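Local atomic coordinates of hypothetical protein (Nitrosomonas europaea, PDB entry 2ODK), a protein that probably serves as the Phd/YefM-type antitoxin of a type II toxin-antitoxin system. Residues Leu40-Ile43 with Gly44-Arg47. Sequence-based numbering, arbitrary orientation.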
# COMPACT_ATOMS: atom_id res chain seq x y z
N LEU A 40 0.84 0.43 -2.88
CA LEU A 40 1.50 0.86 -1.63
C LEU A 40 2.20 2.17 -1.94
O LEU A 40 3.08 2.19 -2.82
CB LEU A 40 2.52 -0.20 -1.17
CG LEU A 40 3.06 0.03 0.24
CD1 LEU A 40 2.01 -0.21 1.32
CD2 LEU A 40 4.32 -0.79 0.52
N VAL A 41 1.81 3.23 -1.22
CA VAL A 41 2.24 4.59 -1.52
C VAL A 41 3.03 5.13 -0.32
O VAL A 41 2.64 4.91 0.80
CB VAL A 41 0.99 5.50 -1.72
CG1 VAL A 41 1.37 6.96 -1.98
CG2 VAL A 41 0.09 4.93 -2.84
N PRO A 42 4.14 5.85 -0.55
CA PRO A 42 4.83 6.46 0.59
C PRO A 42 3.85 7.35 1.34
O PRO A 42 3.10 8.10 0.73
CB PRO A 42 5.92 7.33 -0.05
CG PRO A 42 6.15 6.71 -1.44
CD PRO A 42 4.78 6.17 -1.85
N ILE A 43 3.87 7.31 2.67
CA ILE A 43 2.78 7.95 3.41
C ILE A 43 2.74 9.47 3.15
O ILE A 43 1.66 10.06 3.00
CB ILE A 43 2.84 7.63 4.91
CG1 ILE A 43 1.60 8.13 5.68
CG2 ILE A 43 4.09 8.16 5.59
CD1 ILE A 43 0.34 7.31 5.30
N GLY A 44 3.93 10.08 3.02
CA GLY A 44 3.98 11.55 2.81
C GLY A 44 3.34 11.93 1.49
O GLY A 44 2.66 12.97 1.37
N GLU A 45 3.57 11.08 0.47
CA GLU A 45 2.99 11.35 -0.84
C GLU A 45 1.46 11.25 -0.77
O GLU A 45 0.75 12.10 -1.34
CB GLU A 45 3.53 10.34 -1.85
CG GLU A 45 2.94 10.48 -3.24
CD GLU A 45 3.63 9.61 -4.29
OE1 GLU A 45 4.79 9.21 -4.06
OE2 GLU A 45 3.02 9.34 -5.36
N TRP A 46 0.95 10.22 -0.06
CA TRP A 46 -0.48 10.11 0.14
C TRP A 46 -1.06 11.33 0.87
O TRP A 46 -2.10 11.89 0.45
CB TRP A 46 -0.73 8.83 0.96
CG TRP A 46 -2.12 8.65 1.50
CD1 TRP A 46 -2.53 8.71 2.83
CD2 TRP A 46 -3.24 8.35 0.74
NE1 TRP A 46 -3.87 8.46 2.91
CE2 TRP A 46 -4.34 8.22 1.64
CE3 TRP A 46 -3.44 8.14 -0.60
CZ2 TRP A 46 -5.61 7.92 1.22
CZ3 TRP A 46 -4.76 7.83 -1.03
CH2 TRP A 46 -5.80 7.72 -0.12
N ARG A 47 -0.41 11.76 1.95
CA ARG A 47 -0.95 12.91 2.71
C ARG A 47 -1.03 14.15 1.82
O ARG A 47 -2.01 14.89 1.86
CB ARG A 47 -0.07 13.25 3.92
CG ARG A 47 0.06 12.14 4.97
CD ARG A 47 -1.28 11.76 5.55
NE ARG A 47 -1.14 10.79 6.63
CZ ARG A 47 -2.20 10.20 7.20
NH1 ARG A 47 -3.43 10.55 6.81
NH2 ARG A 47 -2.04 9.34 8.19
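Two backbone hydrogen bonds join P42 and I43 to the residues four places on and start the helix directly from the end of a strand. W46 N reaches P42 O at 3.1 Å with a nearly straight N-H...O angle of 167°, and R47 N reaches I43 O at 2.9 Å, continuing the i to i+4 pattern. Proline is acceptable at this N-cap: its restricted phi (-57°) is compatible with both the strand it ends and the turn it precedes, and its carbonyl takes the first helical bond. The backbone of G44 follows the helix.

The apolar contacts lie on two flanks of this turn. V41 brings its CG1 methyl over the start of the helix, 4.1 Å from W46 CB and 4.0 Å from E45 CB, a compact branched group fitting a buried strand position. In I43, CG1 stands anti to the backbone N (chi1 -172°), on the carbonyl side and toward the following turn; CD1 at its end meets W46 CD1 at 4.0 Å. The side chains of I43 and R47 lie side by side, and I43 CG1 comes up to R47 NE at 3.9 Å, oblique to the guanidinium.

Among the polar side chains, E45 extends beside the P42 ring, OE1 lying 3.8 Å from P42 CD; a carboxylate this near the helix N-terminus probably interacts favourably with the helix dipole. The R47 guanidinium is held by a salt bridge to E36 of the second subunit and a hydrogen bond to Q50.

The turn thus passes strand 35-42 directly into helix 43-52. L40 and P42 pack on helix 15-24, whereas residues 40-42 pair antiparallel with a strand of the second subunit, continuing the sheet across the dimer, and the large apolar indole of W46 is buried against V39 of that subunit.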